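Local coordinates for protein sulfatase (Bacteroides fragilis CAG:558, PDB 6USS) that probably hydrolyses aryl sulfate esters as a calcium-dependent sulfatase of a gut bacterium, deposited here as a catalytic-site mutant, at residues 219-222 with 223-226; 272-275 with 276-279; 382-385 with 386-390; 406-409 with 410-414; 491-494 with 495-499. The protein carries 1 engineered substitution. One frame throughout, in Å; residues are numbered along the deposited sequence.

Overall arrangement
All five contacts are local and follow one another along the chain, none enclosing or crossing another. Contact 1 shapes a turn in the loop between strand 185-187 and helix 231-247, and contact 2 forms the short helix 273-279, which packs on helix 283-308; their centres lie about 27 Å apart. Contact 3 lies on helix 383-390, beside strand 315-321 of the large mixed sheet. Contact 4, on helix 408-412, touches contact 3 directly, Ser386 OG meeting Phe407 N, and leans on strands 77-83 and 357-363 of that sheet. Contact 5 ends helix 480-496 about 24 Å from contact 3, between centres, and across the chain's centre from contacts 1 and 2.

Contact 1: residues 219-222 with 223-226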
loop_
_atom_site.group_PDB
_atom_site.type_symbol
_atom_site.label_atom_id
_atom_site.label_comp_id
_atom_site.label_asym_id
_atom_site.label_seq_id
_atom_site.Cartn_x
_atom_site.Cartn_y
_atom_site.Cartn_z
ATOM N N PRO A 219 -7.711 -6.416 -13.592
ATOM C CA PRO A 219 -8.084 -6.880 -12.255
ATOM C C PRO A 219 -8.846 -5.791 -11.504
ATOM O O PRO A 219 -8.908 -4.632 -11.921
ATOM C CB PRO A 219 -6.724 -7.170 -11.604
ATOM C CG PRO A 219 -5.782 -6.197 -12.269
ATOM C CD PRO A 219 -6.335 -5.879 -13.638
ATOM N N GLY A 220 -9.456 -6.193 -10.391
ATOM C CA GLY A 220 -10.060 -5.220 -9.505
ATOM C C GLY A 220 -11.441 -4.729 -9.882
ATOM O O GLY A 220 -11.916 -3.764 -9.275
ATOM N N LEU A 221 -12.113 -5.353 -10.856
ATOM C CA LEU A 221 -13.434 -4.902 -11.291
ATOM C C LEU A 221 -14.405 -6.074 -11.375
ATOM O O LEU A 221 -15.279 -6.118 -12.257
ATOM C CB LEU A 221 -13.343 -4.177 -12.632
ATOM C CG LEU A 221 -12.399 -2.973 -12.643
ATOM C CD1 LEU A 221 -12.198 -2.478 -14.063
ATOM C CD2 LEU A 221 -12.921 -1.849 -11.725
ATOM N N ASP A 222 -14.257 -7.031 -10.453
ATOM C CA ASP A 222 -14.989 -8.286 -10.547
ATOM C C ASP A 222 -16.500 -8.058 -10.484
ATOM O O ASP A 222 -17.263 -8.740 -11.179
ATOM C CB ASP A 222 -14.523 -9.247 -9.446
ATOM C CG ASP A 222 -13.049 -9.723 -9.621
ATOM O OD1 ASP A 222 -12.209 -9.025 -10.245
ATOM O OD2 ASP A 222 -12.727 -10.816 -9.105
ATOM N N LYS A 223 -16.957 -7.080 -9.693
ATOM C CA LYS A 223 -18.398 -6.869 -9.576
ATOM C C LYS A 223 -19.030 -6.298 -10.846
ATOM O O LYS A 223 -20.262 -6.241 -10.926
ATOM C CB LYS A 223 -18.722 -5.958 -8.384
ATOM C CG LYS A 223 -18.273 -4.493 -8.544
ATOM C CD LYS A 223 -18.893 -3.587 -7.458
ATOM C CE LYS A 223 -17.909 -2.515 -6.940
ATOM N NZ LYS A 223 -16.912 -2.942 -5.875
ATOM N N TYR A 224 -18.245 -5.865 -11.832
ATOM C CA TYR A 224 -18.812 -5.391 -13.089
ATOM C C TYR A 224 -18.859 -6.479 -14.150
ATOM O O TYR A 224 -19.359 -6.225 -15.252
ATOM C CB TYR A 224 -18.022 -4.186 -13.620
ATOM C CG TYR A 224 -17.999 -3.016 -12.665
ATOM C CD1 TYR A 224 -19.031 -2.090 -12.652
ATOM C CD2 TYR A 224 -16.947 -2.839 -11.769
ATOM C CE1 TYR A 224 -19.022 -1.018 -11.771
ATOM C CE2 TYR A 224 -16.930 -1.769 -10.889
ATOM C CZ TYR A 224 -17.977 -0.862 -10.892
ATOM O OH TYR A 224 -17.994 0.206 -10.016
ATOM N N TRP A 225 -18.361 -7.681 -13.839
ATOM C CA TRP A 225 -18.295 -8.748 -14.830
ATOM C C TRP A 225 -19.695 -9.122 -15.291
ATOM O O TRP A 225 -20.638 -9.160 -14.497
ATOM C CB TRP A 225 -17.602 -9.986 -14.264
ATOM C CG TRP A 225 -16.142 -9.845 -14.027
ATOM C CD1 TRP A 225 -15.387 -8.720 -14.187
ATOM C CD2 TRP A 225 -15.247 -10.865 -13.559
ATOM N NE1 TRP A 225 -14.076 -8.977 -13.856
ATOM C CE2 TRP A 225 -13.966 -10.286 -13.467
ATOM C CE3 TRP A 225 -15.406 -12.212 -13.213
ATOM C CZ2 TRP A 225 -12.857 -11.003 -13.039
ATOM C CZ3 TRP A 225 -14.309 -12.920 -12.793
ATOM C CH2 TRP A 225 -13.050 -12.317 -12.708
ATOM N N GLY A 226 -19.826 -9.401 -16.581
ATOM C CA GLY A 226 -21.116 -9.801 -17.092
ATOM C C GLY A 226 -22.175 -8.724 -17.081
ATOM O O GLY A 226 -23.353 -9.038 -17.270
HETATM O O HOH W 1 -11.590 -7.249 -12.827
#
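Trp225 lays its indole over the backbone and carboxylate of Asp222, and its successive atoms meet Asp222 or the neighbouring Leu221 carbonyl. Its CB starts 3.3 Å from Asp222 O. CG keeps close to the same carbonyl oxygen, while CD1 comes within 3.2 Å of Leu221 O. With CG anti to the carbonyl carbon (chi1 -70°), the five-membered ring lies over Asp222 CA, a CH-pi contact with CA 3.6 Å from the ring centroid. Further out, CZ2 meets Asp222 OD1 at 3.5 Å and CH2 nears OD2, the carboxylate stacked on the benzo ring with its plane turned 29° from it. The backbone underneath is a 3-10 turn in the loop that leads to helix 231-247: Tyr224 N donates to Leu221 O at 3.0 Å and Trp225 N to Asp222 O. A water beside the indole nitrogen accepts from Trp225 NE1 and from Leu221 N and donates to Asp222 OD1, joining ring, backbone and carboxylate. Leu221 CB touches Tyr224 CD2 at 3.9 Å, and Leu221 O lies at that ring's edge, in its plane. Tyr224 OH is hydrogen-bonded to Glu238 of helix 231-247.

Contact 2: residues 272-275 with 276-279; sequences FYQK and YIDK
Ile277 covers one face of the Tyr273 ring with its CG1, 3.9 Å from the centroid in a CH-pi contact displaced toward the rim, while CD1 reaches on to Tyr273 OH at 3.4 Å. The pair is spaced i to i+4 on the short alpha-helix 273-279, which has Phe272 at its N-cap, and Ile277 N donates to Tyr273 O beneath the overlap. The ring reaches this place because Tyr273 CG stands anti to the backbone N (chi1 173°). Its hydroxyl is hydrogen-bonded to Lys268. On another side of the helix, Lys275 runs alongside Tyr276, both pointing the same way, with CE over the aromatic face, 4.0 Å from Tyr276 CE2. Both polar ends gather at helix 283-308: Lys275 NZ forms salt bridges with Glu293 and Glu65, and Tyr276 OH also binds Glu293. Tyr276 CD2 meanwhile nears Phe272 O at 3.2 Å. On the exposed side the chain of Gln274 bends at chi2 (56°), carrying its amide over toward Asp278, one turn on, whose backbone N is already bonded to Gln274 O. Gln274 NE2 then gives a hydrogen bond of 3.2 Å to Asp278 OD1, leaving in the plane of the amide but arriving from above the carboxylate plane.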
loop_
_atom_site.group_PDB
_atom_site.type_symbol
_atom_site.label_atom_id
_atom_site.label_comp_id
_atom_site.label_asym_id
_atom_site.label_seq_id
_atom_site.Cartn_x
_atom_site.Cartn_y
_atom_site.Cartn_z
ATOM N N PHE A 272 -21.981 5.527 -27.520
ATOM C CA PHE A 272 -21.660 6.596 -28.452
ATOM C C PHE A 272 -21.457 6.126 -29.880
ATOM O O PHE A 272 -21.425 6.966 -30.789
ATOM C CB PHE A 272 -20.396 7.339 -27.989
ATOM C CG PHE A 272 -20.319 7.523 -26.501
ATOM C CD1 PHE A 272 -21.149 8.438 -25.859
ATOM C CD2 PHE A 272 -19.426 6.787 -25.743
ATOM C CE1 PHE A 272 -21.085 8.613 -24.479
ATOM C CE2 PHE A 272 -19.349 6.957 -24.360
ATOM C CZ PHE A 272 -20.176 7.876 -23.732
ATOM N N TYR A 273 -21.328 4.821 -30.103
ATOM C CA TYR A 273 -20.852 4.331 -31.389
ATOM C C TYR A 273 -21.758 4.781 -32.529
ATOM O O TYR A 273 -21.295 5.402 -33.494
ATOM C CB TYR A 273 -20.741 2.816 -31.343
ATOM C CG TYR A 273 -20.410 2.214 -32.667
ATOM C CD1 TYR A 273 -19.110 2.238 -33.157
ATOM C CD2 TYR A 273 -21.393 1.610 -33.430
ATOM C CE1 TYR A 273 -18.803 1.682 -34.376
ATOM C CE2 TYR A 273 -21.096 1.042 -34.646
ATOM C CZ TYR A 273 -19.802 1.080 -35.117
ATOM O OH TYR A 273 -19.522 0.507 -36.327
ATOM N N GLN A 274 -23.060 4.496 -32.426
ATOM C CA GLN A 274 -23.973 4.760 -33.536
ATOM C C GLN A 274 -24.053 6.244 -33.866
ATOM O O GLN A 274 -24.254 6.611 -35.032
ATOM C CB GLN A 274 -25.370 4.209 -33.225
ATOM C CG GLN A 274 -26.318 4.206 -34.424
ATOM C CD GLN A 274 -25.740 3.448 -35.612
ATOM O OE1 GLN A 274 -25.278 2.312 -35.482
ATOM N NE2 GLN A 274 -25.754 4.082 -36.776
ATOM N N LYS A 275 -23.891 7.113 -32.867
ATOM C CA LYS A 275 -23.921 8.542 -33.150
ATOM C C LYS A 275 -22.862 8.923 -34.185
ATOM O O LYS A 275 -23.137 9.691 -35.117
ATOM C CB LYS A 275 -23.740 9.341 -31.856
ATOM C CG LYS A 275 -23.647 10.857 -32.097
ATOM C CD LYS A 275 -23.447 11.637 -30.797
ATOM C CE LYS A 275 -22.200 11.198 -30.050
ATOM N NZ LYS A 275 -21.968 12.082 -28.859
ATOM N N TYR A 276 -21.649 8.376 -34.056
ATOM C CA TYR A 276 -20.596 8.730 -35.004
ATOM C C TYR A 276 -20.822 8.080 -36.362
ATOM O O TYR A 276 -20.490 8.673 -37.398
ATOM C CB TYR A 276 -19.225 8.359 -34.433
ATOM C CG TYR A 276 -18.875 9.213 -33.247
ATOM C CD1 TYR A 276 -18.493 10.537 -33.426
ATOM C CD2 TYR A 276 -18.965 8.718 -31.945
ATOM C CE1 TYR A 276 -18.186 11.341 -32.352
ATOM C CE2 TYR A 276 -18.657 9.531 -30.842
ATOM C CZ TYR A 276 -18.272 10.846 -31.062
ATOM O OH TYR A 276 -17.962 11.686 -30.017
ATOM N N ILE A 277 -21.381 6.871 -36.378
ATOM C CA ILE A 277 -21.773 6.260 -37.640
ATOM C C ILE A 277 -22.780 7.151 -38.351
ATOM O O ILE A 277 -22.765 7.273 -39.582
ATOM C CB ILE A 277 -22.332 4.839 -37.405
ATOM C CG1 ILE A 277 -21.256 3.904 -36.844
ATOM C CG2 ILE A 277 -22.852 4.251 -38.695
ATOM C CD1 ILE A 277 -20.244 3.436 -37.888
ATOM N N ASP A 278 -23.653 7.815 -37.581
ATOM C CA ASP A 278 -24.621 8.733 -38.166
ATOM C C ASP A 278 -23.972 10.043 -38.600
ATOM O O ASP A 278 -24.457 10.691 -39.530
ATOM C CB ASP A 278 -25.750 9.003 -37.174
ATOM C CG ASP A 278 -26.595 7.764 -36.895
ATOM O OD1 ASP A 278 -26.784 6.937 -37.820
ATOM O OD2 ASP A 278 -27.068 7.616 -35.747
ATOM N N LYS A 279 -22.886 10.455 -37.937
ATOM C CA LYS A 279 -22.120 11.618 -38.375
ATOM C C LYS A 279 -21.419 11.371 -39.704
ATOM O O LYS A 279 -20.967 12.327 -40.349
ATOM C CB LYS A 279 -21.065 11.982 -37.326
ATOM C CG LYS A 279 -21.366 13.178 -36.440
ATOM C CD LYS A 279 -20.255 13.314 -35.396
ATOM C CE LYS A 279 -20.365 14.591 -34.610
ATOM N NZ LYS A 279 -19.151 14.790 -33.768
#

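Contact 3: residues 382-385 with 386-390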
loop_
_atom_site.group_PDB
_atom_site.type_symbol
_atom_site.label_atom_id
_atom_site.label_comp_id
_atom_site.label_asym_id
_atom_site.label_seq_id
_atom_site.Cartn_x
_atom_site.Cartn_y
_atom_site.Cartn_z
ATOM N N ASP A 382 9.198 16.383 -16.127
ATOM C CA ASP A 382 8.951 17.619 -15.383
ATOM C C ASP A 382 7.737 17.518 -14.457
ATOM O O ASP A 382 7.657 18.257 -13.460
ATOM C CB ASP A 382 8.738 18.793 -16.341
ATOM C CG ASP A 382 9.885 18.984 -17.318
ATOM O OD1 ASP A 382 11.000 18.479 -17.055
ATOM O OD2 ASP A 382 9.657 19.639 -18.364
ATOM N N PHE A 383 6.772 16.648 -14.787
ATOM C CA PHE A 383 5.595 16.450 -13.938
ATOM C C PHE A 383 5.977 16.104 -12.499
ATOM O O PHE A 383 5.263 16.480 -11.556
ATOM C CB PHE A 383 4.700 15.340 -14.514
ATOM C CG PHE A 383 3.822 15.775 -15.662
ATOM C CD1 PHE A 383 4.359 16.372 -16.790
ATOM C CD2 PHE A 383 2.455 15.540 -15.627
ATOM C CE1 PHE A 383 3.539 16.757 -17.869
ATOM C CE2 PHE A 383 1.625 15.920 -16.693
ATOM C CZ PHE A 383 2.170 16.533 -17.816
ATOM N N TYR A 384 7.115 15.402 -12.318
ATOM C CA TYR A 384 7.520 14.953 -10.984
ATOM C C TYR A 384 7.864 16.124 -10.063
ATOM O O TYR A 384 7.186 16.295 -9.031
ATOM C CB TYR A 384 8.662 13.947 -11.127
ATOM C CG TYR A 384 9.248 13.309 -9.895
ATOM C CD1 TYR A 384 9.958 14.053 -8.961
ATOM C CD2 TYR A 384 9.164 11.931 -9.716
ATOM C CE1 TYR A 384 10.533 13.445 -7.858
ATOM C CE2 TYR A 384 9.741 11.310 -8.639
ATOM C CZ TYR A 384 10.425 12.067 -7.709
ATOM O OH TYR A 384 10.993 11.439 -6.626
ATOM N N PRO A 385 8.860 16.976 -10.369
ATOM C CA PRO A 385 9.066 18.163 -9.519
ATOM C C PRO A 385 7.853 19.066 -9.462
ATOM O O PRO A 385 7.637 19.698 -8.430
ATOM C CB PRO A 385 10.246 18.898 -10.183
ATOM C CG PRO A 385 10.782 17.980 -11.215
ATOM C CD PRO A 385 9.680 17.051 -11.593
ATOM N N SER A 386 7.060 19.161 -10.540
ATOM C CA SER A 386 5.947 20.115 -10.552
ATOM C C SER A 386 4.847 19.689 -9.595
ATOM O O SER A 386 4.270 20.519 -8.882
ATOM C CB SER A 386 5.373 20.277 -11.958
ATOM O OG SER A 386 6.386 20.608 -12.887
ATOM N N ILE A 387 4.545 18.396 -9.555
ATOM C CA ILE A 387 3.472 17.932 -8.691
ATOM C C ILE A 387 3.893 18.039 -7.221
ATOM O O ILE A 387 3.102 18.446 -6.364
ATOM C CB ILE A 387 3.058 16.507 -9.113
ATOM C CG1 ILE A 387 2.196 16.593 -10.381
ATOM C CG2 ILE A 387 2.333 15.801 -7.973
ATOM C CD1 ILE A 387 2.118 15.333 -11.230
ATOM N N LEU A 388 5.159 17.730 -6.916
ATOM C CA LEU A 388 5.658 17.903 -5.555
ATOM C C LEU A 388 5.598 19.365 -5.119
ATOM O O LEU A 388 5.307 19.655 -3.946
ATOM C CB LEU A 388 7.082 17.359 -5.462
ATOM C CG LEU A 388 7.137 15.847 -5.722
ATOM C CD1 LEU A 388 8.562 15.343 -5.705
ATOM C CD2 LEU A 388 6.262 15.075 -4.732
ATOM N N GLU A 389 5.883 20.294 -6.042
ATOM C CA GLU A 389 5.813 21.717 -5.724
ATOM C C GLU A 389 4.369 22.171 -5.551
ATOM O O GLU A 389 4.070 22.996 -4.681
ATOM C CB GLU A 389 6.505 22.534 -6.815
ATOM C CG GLU A 389 6.361 24.049 -6.666
ATOM C CD GLU A 389 7.307 24.826 -7.589
ATOM O OE1 GLU A 389 8.100 24.183 -8.332
ATOM O OE2 GLU A 389 7.273 26.082 -7.558
ATOM N N MET A 390 3.461 21.643 -6.375
ATOM C CA MET A 390 2.052 21.950 -6.189
ATOM C C MET A 390 1.595 21.505 -4.817
ATOM O O MET A 390 0.757 22.162 -4.182
ATOM C CB MET A 390 1.211 21.269 -7.268
ATOM C CG MET A 390 1.238 21.921 -8.619
ATOM S SD MET A 390 0.676 20.714 -9.830
ATOM C CE MET A 390 0.446 21.695 -11.294
#
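Asp382 O accepts two hydrogen bonds from Ser386, one from its backbone N at 3.1 Å and one from its hydroxyl OG at 2.7 Å. The two arrive differently: the N-H lies in the carbonyl plane, whereas OG stands 44° above it. Ser386 OG is set there by its first torsion, which places it beside its own backbone N (chi1 -54°), and it also accepts from Phe407 N. The Asp382 carboxylate is engaged too, OD1 by the Arg421 guanidinium and Ile405 N, OD2 by Ile379 N. Along helix 383-390 the i to i+4 bonds continue: Ile387 N to Phe383 O, Leu388 N to Tyr384 O, and Glu389 N to Pro385 O at 3.0 Å. Glu389 OE1 is hydrogen-bonded to Ser406 OG. Leu388 CD1 packs against Tyr384 CE1 at 3.5 Å, both leaning on helix 149-155, and Tyr384 OH is bonded to Thr147 O. Ile387 CD1 touches Phe383 CB at 4.2 Å, both against Ile318 of strand 315-321; the Phe383 side chain is about 9 Å from that of the calcium ligand Asp322. Donating to the carbonyl one turn back, the serine hydroxyl gives Asp382 O a second donor and Phe407 N an acceptor, coupling this helix's first turn to the start of helix 408-412.

Contact 4: residues 406-409 with 410-414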
loop_
_atom_site.group_PDB
_atom_site.type_symbol
_atom_site.label_atom_id
_atom_site.label_comp_id
_atom_site.label_asym_id
_atom_site.label_seq_id
_atom_site.Cartn_x
_atom_site.Cartn_y
_atom_site.Cartn_z
ATOM N N SER A 406 10.657 21.844 -12.964
ATOM C CA SER A 406 9.326 22.332 -12.626
ATOM C C SER A 406 8.807 23.303 -13.682
ATOM O O SER A 406 9.541 24.178 -14.152
ATOM C CB SER A 406 9.345 23.006 -11.266
ATOM O OG SER A 406 8.036 23.363 -10.912
ATOM N N PHE A 407 7.551 23.117 -14.098
ATOM C CA PHE A 407 6.901 24.064 -14.985
ATOM C C PHE A 407 5.932 24.964 -14.235
ATOM O O PHE A 407 5.133 25.662 -14.865
ATOM C CB PHE A 407 6.190 23.355 -16.149
ATOM C CG PHE A 407 5.292 22.192 -15.752
ATOM C CD1 PHE A 407 4.045 22.411 -15.170
ATOM C CD2 PHE A 407 5.670 20.879 -16.025
ATOM C CE1 PHE A 407 3.206 21.344 -14.814
ATOM C CE2 PHE A 407 4.831 19.799 -15.677
ATOM C CZ PHE A 407 3.595 20.035 -15.071
ATOM N N ILE A 408 5.994 24.972 -12.905
ATOM C CA ILE A 408 5.194 25.888 -12.096
ATOM C C ILE A 408 5.452 27.328 -12.548
ATOM O O ILE A 408 4.509 28.140 -12.559
ATOM C CB ILE A 408 5.474 25.701 -10.590
ATOM C CG1 ILE A 408 4.659 24.553 -9.996
ATOM C CG2 ILE A 408 5.049 26.920 -9.799
ATOM C CD1 ILE A 408 4.586 23.321 -10.835
ATOM N N PRO A 409 6.679 27.714 -12.927
ATOM C CA PRO A 409 6.855 29.078 -13.464
ATOM C C PRO A 409 6.076 29.336 -14.742
ATOM O O PRO A 409 5.759 30.498 -15.021
ATOM C CB PRO A 409 8.373 29.190 -13.686
ATOM C CG PRO A 409 8.944 28.310 -12.671
ATOM C CD PRO A 409 7.985 27.125 -12.561
ATOM N N LEU A 410 5.749 28.307 -15.531
ATOM C CA LEU A 410 4.849 28.536 -16.656
ATOM C C LEU A 410 3.417 28.693 -16.179
ATOM O O LEU A 410 2.668 29.514 -16.719
ATOM C CB LEU A 410 4.955 27.398 -17.668
ATOM C CG LEU A 410 6.356 27.188 -18.242
ATOM C CD1 LEU A 410 6.459 25.853 -18.976
ATOM C CD2 LEU A 410 6.722 28.350 -19.147
ATOM N N LEU A 411 3.028 27.940 -15.152
ATOM C CA LEU A 411 1.659 28.033 -14.651
ATOM C C LEU A 411 1.381 29.403 -14.040
ATOM O O LEU A 411 0.258 29.914 -14.122
ATOM C CB LEU A 411 1.403 26.932 -13.629
ATOM C CG LEU A 411 1.453 25.531 -14.227
ATOM C CD1 LEU A 411 1.472 24.513 -13.101
ATOM C CD2 LEU A 411 0.281 25.287 -15.172
ATOM N N LYS A 412 2.391 30.016 -13.429
ATOM C CA LYS A 412 2.233 31.292 -12.750
ATOM C C LYS A 412 2.784 32.478 -13.547
ATOM O O LYS A 412 2.692 33.613 -13.070
ATOM C CB LYS A 412 2.899 31.210 -11.374
ATOM C CG LYS A 412 2.339 30.096 -10.483
ATOM C CD LYS A 412 3.136 30.000 -9.188
ATOM C CE LYS A 412 2.253 30.190 -7.964
ATOM N NZ LYS A 412 3.056 30.297 -6.714
ATOM N N GLN A 413 3.323 32.247 -14.755
ATOM C CA GLN A 413 3.945 33.293 -15.581
ATOM C C GLN A 413 4.980 34.090 -14.790
ATOM O O GLN A 413 4.990 35.318 -14.793
ATOM C CB GLN A 413 2.900 34.231 -16.187
ATOM C CG GLN A 413 1.803 33.537 -16.997
ATOM C CD GLN A 413 1.156 34.456 -18.035
ATOM O OE1 GLN A 413 1.765 34.792 -19.060
ATOM N NE2 GLN A 413 -0.081 34.867 -17.767
ATOM N N THR A 414 5.846 33.369 -14.080
ATOM C CA THR A 414 6.974 33.963 -13.383
ATOM C C THR A 414 8.301 33.721 -14.076
ATOM O O THR A 414 9.240 34.488 -13.845
ATOM C CB THR A 414 7.085 33.420 -11.949
ATOM O OG1 THR A 414 7.257 31.997 -11.989
ATOM C CG2 THR A 414 5.840 33.756 -11.156
#
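Leu411 sets its CD1 at the edge of the Phe407 ring, in the ring plane and 3.9 Å from Phe407 CD1. The same methyl meets Ile408 CD1 from another direction at 4.0 Å, while Leu410 CD1 lies against Phe407 CB at 3.8 Å. These contacts form the inward side of the short helix 408-412, which has Phe407 at its N-cap. Phe407 CG lies between the backbone N and the carbonyl carbon (chi1 49°), and from there the ring also makes an edge-to-face contact with Phe383 of helix 383-390. On the flank toward helix 383-390, Ile408 runs alongside Lys412, CG2 of the isoleucine 3.7 Å from CD of the lysine.

Behind the side chains stands the backbone. Phe407 O accepts from Leu411 N at 3.1 Å and, weakly, from Leu410 N; Ile408 O accepts from Lys412 N. Before the helix, Ser406 OG takes the Ile408 N-H in an ST turn, and it is itself hydrogen-bonded to Glu389. After it, Gln413 turns out of the helix with positive phi, and Thr414 N comes back to a lone pair of Pro409 O at 3.0 Å. Further out, Leu410 and Leu411 rest on Phe79 of strand 77-83, and Leu411 also on Val362 of strand 357-363.

Apolar side chains hold this short helix to the mixed sheet, while toward helix 383-390 packing is joined by hydrogen bonds of Ser406 OG and Phe407 N, which would fix where the helix starts.

Contact 5: residues 491-494 with 495-499; sequences GNYL and RKVGG
Asn492 OD1 receives the Arg495 guanidinium through NH2 at 2.7 Å; OD1 lies near the guanidinium plane, while NH2 stands 37° above the plane of the amide carbonyl. Amide and guanidinium are turned almost perpendicular, 82° apart. The arginine chain bends at chi3 (-64°) and curls back over the preceding turn, which brings Gly491 O over the centre of one guanidinium face, 3.3 Å from Arg495 CZ; the same oxygen accepts the Arg495 N-H. Outside the helix NH2 also forms a salt bridge with Asp515, and the guanidinium makes a cation-pi contact with Trp513.

On another side Val497 CG1 covers a face of the Tyr493 ring in a CH-pi contact, 3.7 Å from its centroid and closest to Tyr493 CZ at 3.4 Å, while the ring itself stacks with Tyr424 of strand 422-427. Val497 N donates to Tyr493 O below. Lys496 NZ approaches the ring obliquely, 3.7 Å from Tyr493 CD1.

Helix 480-496 ends here in a Schellman motif. Gly498, at C-prime with positive phi, gives its N-H to Arg495 O, and Gly499 N reaches back to Leu494 O at 2.7 Å. The last carbonyls are therefore served by the chain's own reversal, while the guanidinium lies over Gly491 O, where its charge probably interacts favourably with that carbonyl, and Asp515 would offset it.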
loop_
_atom_site.group_PDB
_atom_site.type_symbol
_atom_site.label_atom_id
_atom_site.label_comp_id
_atom_site.label_asym_id
_atom_site.label_seq_id
_atom_site.Cartn_x
_atom_site.Cartn_y
_atom_site.Cartn_z
ATOM N N GLY A 491 24.925 13.631 -27.939
ATOM C CA GLY A 491 25.901 12.624 -27.556
ATOM C C GLY A 491 26.411 12.813 -26.142
ATOM O O GLY A 491 26.486 11.855 -25.363
ATOM N N ASN A 492 26.745 14.056 -25.785
ATOM C CA ASN A 492 27.245 14.320 -24.443
ATOM C C ASN A 492 26.221 13.923 -23.395
ATOM O O ASN A 492 26.555 13.250 -22.414
ATOM C CB ASN A 492 27.602 15.792 -24.297
ATOM C CG ASN A 492 28.908 16.132 -24.958
ATOM O OD1 ASN A 492 29.774 15.269 -25.146
ATOM N ND2 ASN A 492 29.060 17.395 -25.333
ATOM N N TYR A 493 24.961 14.315 -23.604
ATOM C CA TYR A 493 23.906 14.025 -22.641
ATOM C C TYR A 493 23.672 12.523 -22.496
ATOM O O TYR A 493 23.570 12.007 -21.373
ATOM C CB TYR A 493 22.611 14.731 -23.042
ATOM C CG TYR A 493 21.525 14.497 -22.029
ATOM C CD1 TYR A 493 21.419 15.304 -20.904
ATOM C CD2 TYR A 493 20.645 13.437 -22.163
ATOM C CE1 TYR A 493 20.445 15.084 -19.956
ATOM C CE2 TYR A 493 19.663 13.201 -21.212
ATOM C CZ TYR A 493 19.569 14.029 -20.111
ATOM O OH TYR A 493 18.590 13.808 -19.166
ATOM N N LEU A 494 23.559 11.806 -23.618
ATOM C CA LEU A 494 23.340 10.367 -23.537
ATOM C C LEU A 494 24.436 9.709 -22.718
ATOM O O LEU A 494 24.157 8.928 -21.802
ATOM C CB LEU A 494 23.278 9.757 -24.936
ATOM C CG LEU A 494 22.181 10.298 -25.860
ATOM C CD1 LEU A 494 22.258 9.629 -27.234
ATOM C CD2 LEU A 494 20.791 10.133 -25.250
ATOM N N ARG A 495 25.698 10.033 -23.019
ATOM C CA ARG A 495 26.791 9.423 -22.267
ATOM C C ARG A 495 26.764 9.884 -20.815
ATOM O O ARG A 495 27.015 9.090 -19.902
ATOM C CB ARG A 495 28.137 9.741 -22.916
ATOM C CG ARG A 495 28.316 9.126 -24.292
ATOM C CD ARG A 495 29.665 9.499 -24.897
ATOM N NE ARG A 495 29.803 10.942 -25.141
ATOM C CZ ARG A 495 29.596 11.543 -26.317
ATOM N NH1 ARG A 495 29.225 10.832 -27.378
ATOM N NH2 ARG A 495 29.753 12.863 -26.433
ATOM N N LYS A 496 26.416 11.154 -20.584
ATOM C CA LYS A 496 26.416 11.698 -19.230
ATOM C C LYS A 496 25.455 10.943 -18.313
ATOM O O LYS A 496 25.814 10.602 -17.183
ATOM C CB LYS A 496 26.064 13.186 -19.253
ATOM C CG LYS A 496 25.937 13.805 -17.848
ATOM C CD LYS A 496 25.719 15.318 -17.873
ATOM C CE LYS A 496 24.263 15.675 -18.158
ATOM N NZ LYS A 496 24.103 16.960 -18.934
ATOM N N VAL A 497 24.233 10.671 -18.775
ATOM C CA VAL A 497 23.230 10.057 -17.911
ATOM C C VAL A 497 23.320 8.536 -17.995
ATOM O O VAL A 497 22.476 7.822 -17.442
ATOM C CB VAL A 497 21.808 10.540 -18.270
ATOM C CG1 VAL A 497 21.733 12.070 -18.276
ATOM C CG2 VAL A 497 21.382 9.955 -19.623
ATOM N N GLY A 498 24.326 8.023 -18.696
ATOM C CA GLY A 498 24.435 6.583 -18.863
ATOM C C GLY A 498 23.439 5.978 -19.829
ATOM O O GLY A 498 23.051 4.815 -19.667
ATOM N N GLY A 499 23.001 6.741 -20.826
ATOM C CA GLY A 499 22.094 6.214 -21.825
ATOM C C GLY A 499 22.729 5.099 -22.635
ATOM O O GLY A 499 23.933 4.827 -22.571
#